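PDB 1U8S: glycine cleavage system transcriptional repressor, putative from Vibrio cholerae, which probably represses transcription of the glycine cleavage system, and contains two ACT domains, a kind of module that in many relatives binds amino acids. Local coordinates for residues T4-I9 with L49-G54; R61-L66 with T77-T82; T10-D15 with E45-M50. One frame throughout, in Å; residues are numbered along the deposited sequence.

Contact 1. Residues T4-I9 with L49-G54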
loop_
_atom_site.group_PDB
_atom_site.type_symbol
_atom_site.label_atom_id
_atom_site.label_comp_id
_atom_site.label_asym_id
_atom_site.label_seq_id
_atom_site.Cartn_x
_atom_site.Cartn_y
_atom_site.Cartn_z
ATOM N N THR B 4 17.704 0.980 -17.918
ATOM C CA THR B 4 16.967 0.522 -16.741
ATOM C C THR B 4 15.447 0.584 -16.930
ATOM O O THR B 4 14.866 1.666 -17.041
ATOM C CB THR B 4 17.386 1.322 -15.473
ATOM O OG1 THR B 4 17.554 2.705 -15.805
ATOM C CG2 THR B 4 18.700 0.783 -14.907
ATOM N N GLN B 5 14.819 -0.592 -16.971
ATOM C CA GLN B 5 13.372 -0.711 -17.160
ATOM C C GLN B 5 12.594 -0.923 -15.845
ATOM O O GLN B 5 13.034 -1.652 -14.951
ATOM C CB GLN B 5 13.080 -1.859 -18.130
ATOM C CG GLN B 5 11.606 -2.158 -18.309
ATOM C CD GLN B 5 10.852 -1.037 -19.001
ATOM O OE1 GLN B 5 9.618 -1.010 -18.994
ATOM N NE2 GLN B 5 11.585 -0.115 -19.614
ATOM N N HIS B 6 11.433 -0.282 -15.741
ATOM C CA HIS B 6 10.603 -0.373 -14.547
ATOM C C HIS B 6 9.388 -1.251 -14.755
ATOM O O HIS B 6 8.805 -1.272 -15.835
ATOM C CB HIS B 6 10.132 1.015 -14.111
ATOM C CG HIS B 6 11.239 1.940 -13.719
ATOM N ND1 HIS B 6 12.255 2.293 -14.581
ATOM C CD2 HIS B 6 11.473 2.613 -12.568
ATOM C CE1 HIS B 6 13.064 3.147 -13.980
ATOM N NE2 HIS B 6 12.612 3.358 -12.757
ATOM N N LEU B 7 8.997 -1.956 -13.698
ATOM C CA LEU B 7 7.846 -2.847 -13.738
ATOM C C LEU B 7 7.025 -2.664 -12.467
ATOM O O LEU B 7 7.569 -2.358 -11.401
ATOM C CB LEU B 7 8.314 -4.304 -13.838
ATOM C CG LEU B 7 7.253 -5.403 -13.886
ATOM C CD1 LEU B 7 6.503 -5.330 -15.203
ATOM C CD2 LEU B 7 7.908 -6.762 -13.746
ATOM N N VAL B 8 5.714 -2.845 -12.588
ATOM C CA VAL B 8 4.819 -2.720 -11.450
ATOM C C VAL B 8 4.239 -4.086 -11.144
ATOM O O VAL B 8 3.727 -4.766 -12.032
ATOM C CB VAL B 8 3.664 -1.746 -11.735
ATOM C CG1 VAL B 8 2.577 -1.929 -10.698
ATOM C CG2 VAL B 8 4.174 -0.315 -11.706
ATOM N N ILE B 9 4.321 -4.489 -9.885
ATOM C CA ILE B 9 3.809 -5.789 -9.487
ATOM C C ILE B 9 2.671 -5.725 -8.468
ATOM O O ILE B 9 2.688 -4.928 -7.531
ATOM C CB ILE B 9 4.935 -6.668 -8.903
ATOM C CG1 ILE B 9 6.004 -6.927 -9.966
ATOM C CG2 ILE B 9 4.362 -7.993 -8.416
ATOM C CD1 ILE B 9 7.235 -7.654 -9.424
ATOM N N LEU B 49 1.905 -4.173 -3.308
ATOM C CA LEU B 49 2.025 -3.276 -4.457
ATOM C C LEU B 49 3.519 -3.115 -4.562
ATOM O O LEU B 49 4.168 -2.892 -3.549
ATOM C CB LEU B 49 1.405 -1.908 -4.187
ATOM C CG LEU B 49 -0.112 -1.915 -4.041
ATOM C CD1 LEU B 49 -0.635 -0.481 -3.935
ATOM C CD2 LEU B 49 -0.729 -2.658 -5.245
ATOM N N MET B 50 4.080 -3.238 -5.756
ATOM C CA MET B 50 5.524 -3.089 -5.855
ATOM C C MET B 50 5.989 -2.549 -7.197
ATOM O O MET B 50 5.374 -2.801 -8.228
ATOM C CB MET B 50 6.214 -4.423 -5.553
ATOM C CG MET B 50 7.719 -4.336 -5.437
ATOM S SD MET B 50 8.484 -5.950 -5.095
ATOM C CE MET B 50 8.401 -6.011 -3.286
ATOM N N LEU B 51 7.077 -1.788 -7.155
ATOM C CA LEU B 51 7.683 -1.177 -8.333
ATOM C C LEU B 51 9.159 -1.539 -8.357
ATOM O O LEU B 51 9.912 -1.169 -7.463
ATOM C CB LEU B 51 7.537 0.347 -8.275
ATOM C CG LEU B 51 8.363 1.084 -9.327
ATOM C CD1 LEU B 51 7.884 0.655 -10.699
ATOM C CD2 LEU B 51 8.250 2.590 -9.142
ATOM N N ILE B 52 9.574 -2.260 -9.386
ATOM C CA ILE B 52 10.961 -2.667 -9.483
ATOM C C ILE B 52 11.554 -2.137 -10.773
ATOM O O ILE B 52 10.836 -1.702 -11.666
ATOM C CB ILE B 52 11.099 -4.219 -9.464
ATOM C CG1 ILE B 52 10.419 -4.819 -10.693
ATOM C CG2 ILE B 52 10.460 -4.796 -8.195
ATOM C CD1 ILE B 52 10.547 -6.333 -10.782
ATOM N N SER B 53 12.877 -2.167 -10.859
ATOM C CA SER B 53 13.576 -1.708 -12.045
ATOM C C SER B 53 14.740 -2.662 -12.280
ATOM O O SER B 53 15.232 -3.293 -11.349
ATOM C CB SER B 53 14.103 -0.290 -11.838
ATOM O OG SER B 53 15.103 -0.274 -10.836
ATOM N N GLY B 54 15.167 -2.773 -13.530
ATOM C CA GLY B 54 16.279 -3.646 -13.852
ATOM C C GLY B 54 16.549 -3.567 -15.335
ATOM O O GLY B 54 15.949 -2.755 -16.036
#
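Three hydrogen-bonded pairs join Q5 to G54, L7 to I52 and I9 to M50, each by two backbone bonds, and they make this an antiparallel ladder. The closest of these run from Q5 N to G54 O and from I9 N to M50 O, both 2.6 Å, and the second is nearly straight (N-H...O 173°). The short strand axes run nearly opposite in direction. Between the bonded pairs, H6 faces S53 and V8 faces L51. Here CA-H groups turn to carbonyls, as with S53 CA, 3.0 Å from Q5 O.

Over one face of the H6 ring there is a CH-pi interaction. S53 CB stands 3.9 Å from the centre of the H6 imidazole and 6° off its normal, so the ring lies flat over the serine, while L51 CD1 lies at the ring edge, near its plane.

Apolar packing fills the rest. L7 and I52 lie side by side and point the same way, with L7 CB 3.8 Å from I52 CG1. I52 holds CG1 between its backbone N and carbonyl carbon (chi1 64°), and its extended branch carries CD1 to 3.8 Å from I9 CD1. On the opposite face, with H6 and S53, V8 CG2 meets L51 CD1 at 4.0 Å. L7, I9 and I52 also touch helix 56-71, whereas V8, L49 and L51 pack against the second subunit.

Strand pairing is therefore secured by backbone polarity, while aliphatic side chains serve the helical layer through one face and the subunit interface through the other, with the H6–S53 contact set toward the strand end.

Contact 2. Residues R61-L66 with T77-T82; sequences RVETTL and TMMKRT
E63 and R81 cross at about a right angle, and their meeting is a salt bridge from E63 OE1 to R81 NH1 at 2.6 Å. OE1 comes in at the edge of the guanidinium, near its plane. E63 OE2 lies 2.8 Å from the same NH1, so the carboxylate straddles one nitrogen rather than pairing atom for atom with two. The planes of the two groups are 62° apart, which agrees with this one-nitrogen grip. The glutamate reaches out extended beyond CG, whereas the arginine turns about CG–CD (chi3 89°), and that bend brings its end back toward the helix. The arginine's aliphatic part lies close to the acid too, with R81 CG 3.4 Å from E63 OE2.

M79 fills the middle. It slides past L66 in the opposite direction, and its sulfur SD sits 3.6 Å from L66 CD2. A turn at the thioether then takes the methyl along the helix backbone, putting M79 CE 3.3 Å from E63 O and 3.9 Å from E63 CB. T77 and L66 also slide past each other in opposite directions, more loosely, T77 CG2 being 4.2 Å from L66 CG. The charged pair thus borders an apolar patch of L66, M79 and the T77 methyl.

Helix 56-71 runs nearly antiparallel to strand 76-82, the outermost strand on that side of the sheet within this chain, with local axes 9.9 Å apart and directions 165° different. L66 also touches I9 of strand 5-14, V62 packs on A30 and C32, and from the strand's other side M78 packs on M78 of the second subunit.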
loop_
_atom_site.group_PDB
_atom_site.type_symbol
_atom_site.label_atom_id
_atom_site.label_comp_id
_atom_site.label_asym_id
_atom_site.label_seq_id
_atom_site.Cartn_x
_atom_site.Cartn_y
_atom_site.Cartn_z
ATOM N N ARG B 61 13.179 -11.692 -16.773
ATOM C CA ARG B 61 13.422 -12.794 -15.849
ATOM C C ARG B 61 12.375 -12.773 -14.753
ATOM O O ARG B 61 11.906 -13.820 -14.319
ATOM C CB ARG B 61 14.803 -12.678 -15.212
ATOM C CG ARG B 61 15.035 -13.676 -14.082
ATOM C CD ARG B 61 15.203 -15.099 -14.599
ATOM N NE ARG B 61 15.288 -16.075 -13.509
ATOM C CZ ARG B 61 15.782 -17.304 -13.644
ATOM N NH1 ARG B 61 16.241 -17.705 -14.824
ATOM N NH2 ARG B 61 15.819 -18.134 -12.603
ATOM N N VAL B 62 12.018 -11.571 -14.310
ATOM C CA VAL B 62 11.017 -11.398 -13.264
ATOM C C VAL B 62 9.618 -11.618 -13.835
ATOM O O VAL B 62 8.753 -12.196 -13.175
ATOM C CB VAL B 62 11.084 -9.982 -12.642
ATOM C CG1 VAL B 62 10.020 -9.826 -11.572
ATOM C CG2 VAL B 62 12.452 -9.745 -12.055
ATOM N N GLU B 63 9.397 -11.157 -15.062
ATOM C CA GLU B 63 8.096 -11.306 -15.702
ATOM C C GLU B 63 7.791 -12.773 -15.981
ATOM O O GLU B 63 6.627 -13.166 -16.079
ATOM C CB GLU B 63 8.050 -10.514 -17.012
ATOM C CG GLU B 63 8.282 -9.021 -16.852
ATOM C CD GLU B 63 8.259 -8.280 -18.179
ATOM O OE1 GLU B 63 9.044 -8.649 -19.083
ATOM O OE2 GLU B 63 7.458 -7.328 -18.318
ATOM N N THR B 64 8.833 -13.588 -16.107
ATOM C CA THR B 64 8.615 -14.999 -16.369
ATOM C C THR B 64 8.471 -15.808 -15.094
ATOM O O THR B 64 7.456 -16.475 -14.892
ATOM C CB THR B 64 9.752 -15.616 -17.189
ATOM O OG1 THR B 64 9.904 -14.903 -18.423
ATOM C CG2 THR B 64 9.437 -17.078 -17.488
ATOM N N THR B 65 9.481 -15.744 -14.230
ATOM C CA THR B 65 9.479 -16.510 -12.983
ATOM C C THR B 65 8.379 -16.204 -11.955
ATOM O O THR B 65 7.910 -17.111 -11.267
ATOM C CB THR B 65 10.840 -16.390 -12.280
ATOM O OG1 THR B 65 11.106 -15.017 -11.975
ATOM C CG2 THR B 65 11.939 -16.918 -13.179
ATOM N N LEU B 66 7.964 -14.941 -11.857
ATOM C CA LEU B 66 6.941 -14.531 -10.895
ATOM C C LEU B 66 5.624 -15.304 -10.974
ATOM O O LEU B 66 5.099 -15.750 -9.960
ATOM C CB LEU B 66 6.654 -13.028 -11.033
ATOM C CG LEU B 66 5.853 -12.346 -9.913
ATOM C CD1 LEU B 66 6.664 -12.373 -8.628
ATOM C CD2 LEU B 66 5.534 -10.907 -10.297
ATOM N N THR B 77 -0.935 -13.045 -9.354
ATOM C CA THR B 77 -0.094 -11.936 -9.782
ATOM C C THR B 77 -0.649 -11.091 -10.919
ATOM O O THR B 77 -1.554 -11.496 -11.648
ATOM C CB THR B 77 1.290 -12.419 -10.193
ATOM O OG1 THR B 77 1.189 -13.173 -11.409
ATOM C CG2 THR B 77 1.879 -13.288 -9.097
ATOM N N MET B 78 -0.074 -9.906 -11.060
ATOM C CA MET B 78 -0.478 -8.956 -12.071
ATOM C C MET B 78 0.715 -8.018 -12.231
ATOM O O MET B 78 1.204 -7.474 -11.245
ATOM C CB MET B 78 -1.709 -8.204 -11.559
ATOM C CG MET B 78 -2.490 -7.429 -12.590
ATOM S SD MET B 78 -4.151 -7.021 -11.954
ATOM C CE MET B 78 -3.801 -5.539 -10.939
ATOM N N MET B 79 1.201 -7.848 -13.457
ATOM C CA MET B 79 2.344 -6.967 -13.705
ATOM C C MET B 79 2.073 -5.995 -14.850
ATOM O O MET B 79 1.132 -6.173 -15.618
ATOM C CB MET B 79 3.584 -7.773 -14.066
ATOM C CG MET B 79 3.877 -8.935 -13.156
ATOM S SD MET B 79 5.299 -9.833 -13.775
ATOM C CE MET B 79 4.570 -10.683 -15.228
ATOM N N LYS B 80 2.913 -4.972 -14.958
ATOM C CA LYS B 80 2.778 -3.987 -16.015
ATOM C C LYS B 80 3.986 -3.075 -16.094
ATOM O O LYS B 80 4.304 -2.363 -15.143
ATOM C CB LYS B 80 1.522 -3.132 -15.824
ATOM C CG LYS B 80 1.444 -1.986 -16.822
ATOM C CD LYS B 80 0.153 -1.205 -16.732
ATOM C CE LYS B 80 0.125 -0.118 -17.791
ATOM N NZ LYS B 80 -1.186 0.573 -17.852
ATOM N N ARG B 81 4.663 -3.093 -17.233
ATOM C CA ARG B 81 5.814 -2.232 -17.408
ATOM C C ARG B 81 5.294 -0.794 -17.341
ATOM O O ARG B 81 4.104 -0.545 -17.540
ATOM C CB ARG B 81 6.482 -2.521 -18.754
ATOM C CG ARG B 81 6.849 -3.995 -18.945
ATOM C CD ARG B 81 7.342 -4.285 -20.369
ATOM N NE ARG B 81 8.785 -4.109 -20.523
ATOM C CZ ARG B 81 9.668 -5.103 -20.461
ATOM N NH1 ARG B 81 9.261 -6.352 -20.255
ATOM N NH2 ARG B 81 10.963 -4.846 -20.593
ATOM N N THR B 82 6.185 0.145 -17.041
ATOM C CA THR B 82 5.804 1.546 -16.938
ATOM C C THR B 82 7.040 2.447 -17.017
ATOM O O THR B 82 8.164 1.983 -16.856
ATOM C CB THR B 82 5.044 1.799 -15.612
ATOM O OG1 THR B 82 4.595 3.156 -15.559
ATOM C CG2 THR B 82 5.943 1.522 -14.418
#

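Contact 3. Residues T10-D15 with E45-M50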
loop_
_atom_site.group_PDB
_atom_site.type_symbol
_atom_site.label_atom_id
_atom_site.label_comp_id
_atom_site.label_asym_id
_atom_site.label_seq_id
_atom_site.Cartn_x
_atom_site.Cartn_y
_atom_site.Cartn_z
ATOM N N THR B 10 1.686 -6.587 -8.677
ATOM C CA THR B 10 0.541 -6.695 -7.800
ATOM C C THR B 10 0.418 -8.165 -7.429
ATOM O O THR B 10 0.516 -9.035 -8.289
ATOM C CB THR B 10 -0.749 -6.233 -8.506
ATOM O OG1 THR B 10 -1.029 -4.876 -8.140
ATOM C CG2 THR B 10 -1.918 -7.110 -8.115
ATOM N N ALA B 11 0.198 -8.444 -6.151
ATOM C CA ALA B 11 0.069 -9.825 -5.707
ATOM C C ALA B 11 -0.882 -10.000 -4.530
ATOM O O ALA B 11 -0.933 -9.174 -3.623
ATOM C CB ALA B 11 1.442 -10.377 -5.352
ATOM N N VAL B 12 -1.642 -11.087 -4.558
ATOM C CA VAL B 12 -2.588 -11.392 -3.495
ATOM C C VAL B 12 -2.504 -12.880 -3.241
ATOM O O VAL B 12 -2.640 -13.687 -4.159
ATOM C CB VAL B 12 -4.029 -11.050 -3.890
ATOM C CG1 VAL B 12 -4.950 -11.198 -2.681
ATOM C CG2 VAL B 12 -4.086 -9.653 -4.431
ATOM N N GLY B 13 -2.267 -13.245 -1.990
ATOM C CA GLY B 13 -2.170 -14.648 -1.651
ATOM C C GLY B 13 -2.463 -14.877 -0.188
ATOM O O GLY B 13 -2.332 -13.972 0.646
ATOM N N THR B 14 -2.880 -16.094 0.128
ATOM C CA THR B 14 -3.174 -16.431 1.502
ATOM C C THR B 14 -1.895 -16.189 2.283
ATOM O O THR B 14 -0.859 -16.807 2.017
ATOM C CB THR B 14 -3.589 -17.902 1.645
ATOM O OG1 THR B 14 -4.665 -18.186 0.742
ATOM C CG2 THR B 14 -4.050 -18.176 3.064
ATOM N N ASP B 15 -1.976 -15.271 3.238
ATOM C CA ASP B 15 -0.836 -14.929 4.064
ATOM C C ASP B 15 -0.295 -16.119 4.847
ATOM O O ASP B 15 -1.012 -16.777 5.596
ATOM C CB ASP B 15 -1.208 -13.797 5.023
ATOM C CG ASP B 15 -0.043 -13.362 5.895
ATOM O OD1 ASP B 15 1.036 -13.082 5.328
ATOM O OD2 ASP B 15 -0.211 -13.293 7.140
ATOM N N GLU B 45 -5.460 -12.441 3.901
ATOM C CA GLU B 45 -4.602 -12.251 2.733
ATOM C C GLU B 45 -3.364 -11.362 2.865
ATOM O O GLU B 45 -3.308 -10.421 3.663
ATOM C CB GLU B 45 -5.434 -11.712 1.563
ATOM C CG GLU B 45 -6.760 -12.402 1.371
ATOM C CD GLU B 45 -6.612 -13.896 1.172
ATOM O OE1 GLU B 45 -7.421 -14.641 1.757
ATOM O OE2 GLU B 45 -5.698 -14.319 0.428
ATOM N N PHE B 46 -2.379 -11.677 2.036
ATOM C CA PHE B 46 -1.132 -10.932 1.958
ATOM C C PHE B 46 -1.296 -10.119 0.670
ATOM O O PHE B 46 -1.475 -10.693 -0.404
ATOM C CB PHE B 46 0.044 -11.924 1.851
ATOM C CG PHE B 46 1.305 -11.335 1.268
ATOM C CD1 PHE B 46 2.194 -10.618 2.062
ATOM C CD2 PHE B 46 1.608 -11.508 -0.084
ATOM C CE1 PHE B 46 3.375 -10.078 1.515
ATOM C CE2 PHE B 46 2.782 -10.972 -0.640
ATOM C CZ PHE B 46 3.663 -10.257 0.165
ATOM N N THR B 47 -1.280 -8.793 0.773
ATOM C CA THR B 47 -1.427 -7.960 -0.420
ATOM C C THR B 47 -0.193 -7.095 -0.592
ATOM O O THR B 47 0.286 -6.477 0.369
ATOM C CB THR B 47 -2.692 -7.050 -0.363
ATOM O OG1 THR B 47 -2.584 -6.138 0.730
ATOM C CG2 THR B 47 -3.937 -7.881 -0.168
ATOM N N LEU B 48 0.298 -7.038 -1.826
ATOM C CA LEU B 48 1.505 -6.288 -2.155
ATOM C C LEU B 48 1.482 -5.431 -3.436
ATOM O O LEU B 48 1.092 -5.898 -4.508
ATOM C CB LEU B 48 2.656 -7.277 -2.257
ATOM C CG LEU B 48 3.920 -6.783 -2.927
ATOM C CD1 LEU B 48 4.806 -6.158 -1.888
ATOM C CD2 LEU B 48 4.633 -7.952 -3.581
ATOM N N LEU B 49 1.905 -4.173 -3.308
ATOM C CA LEU B 49 2.025 -3.276 -4.457
ATOM C C LEU B 49 3.519 -3.115 -4.562
ATOM O O LEU B 49 4.168 -2.892 -3.549
ATOM C CB LEU B 49 1.405 -1.908 -4.187
ATOM C CG LEU B 49 -0.112 -1.915 -4.041
ATOM C CD1 LEU B 49 -0.635 -0.481 -3.935
ATOM C CD2 LEU B 49 -0.729 -2.658 -5.245
ATOM N N MET B 50 4.080 -3.238 -5.756
ATOM C CA MET B 50 5.524 -3.089 -5.855
ATOM C C MET B 50 5.989 -2.549 -7.197
ATOM O O MET B 50 5.374 -2.801 -8.228
ATOM C CB MET B 50 6.214 -4.423 -5.553
ATOM C CG MET B 50 7.719 -4.336 -5.437
ATOM S SD MET B 50 8.484 -5.950 -5.095
ATOM C CE MET B 50 8.401 -6.011 -3.286
#
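E45 and T14 close the end of this strand pair as a non-hydrogen-bonded pair, and the glutamate can be traced outward from there. Its CB lies 3.9 Å from G13 O and 4.3 Å from V12 CG1, beside the backbone of the opposite strand. CG stays beside the residue's own backbone N (chi1 -44°), and a bend at chi2 (-57°) folds the chain back over strand 10-14. This turn brings OE2 to 3.3 Å from both G13 C and T14 N, though the angle at T14 N is too poor for a hydrogen bond. The polar partners of the carboxylate lie in the second subunit: OE2 forms a salt bridge with K80 there, and OE1 a hydrogen bond with T82.

Along the rest of the pair the backbone ladder is regular. G13 pairs with F46 and A11 with L48, each through two bonds, of which F46 N to G13 O is the shortest at 2.7 Å (N-H...O 164°). Strands 5-14 and 45-54 are the central pair of the four-stranded antiparallel sheet of the first ACT domain, whose βαββαβ order places both helices on one face. A11, F46 and L48 point to that face: F46 touches I19 and C20 of helix 19-28, and L48 touches V23.

T10, V12, T47 and L49 lie on the reverse face, where the second subunit packs. T10 and L49 run side by side in the same direction, with T10 OG1 3.7 Å from L49 CD2, and this hydroxyl is hydrogen-bonded to T10 OG1 of the second subunit. At the strand end, D15 crosses F46 at about a right angle, D15 OD1 resting 3.8 Å from F46 CB.

Contacts 1 and 3 are successive halves of a single strand pairing, 5-14 with 45-54; they share L49 and M50, and their centres are about 16 Å apart. Both are largely buried and rely on backbone ladders. Contact 2 is only partly buried and has no hydrogen bond between its segments; side chains alone join helix to outer strand, by a salt bridge and apolar packing. Strand 76-82 ties it to the others through probable backbone bonds, V8 N to K80 O (3.0 Å) with contact 1 and T10 N to M78 O (2.8 Å) with contact 3. All three reach the second subunit, where contacts 2 and 3 add charged and hydroxyl bonds, contact 1 apolar packing.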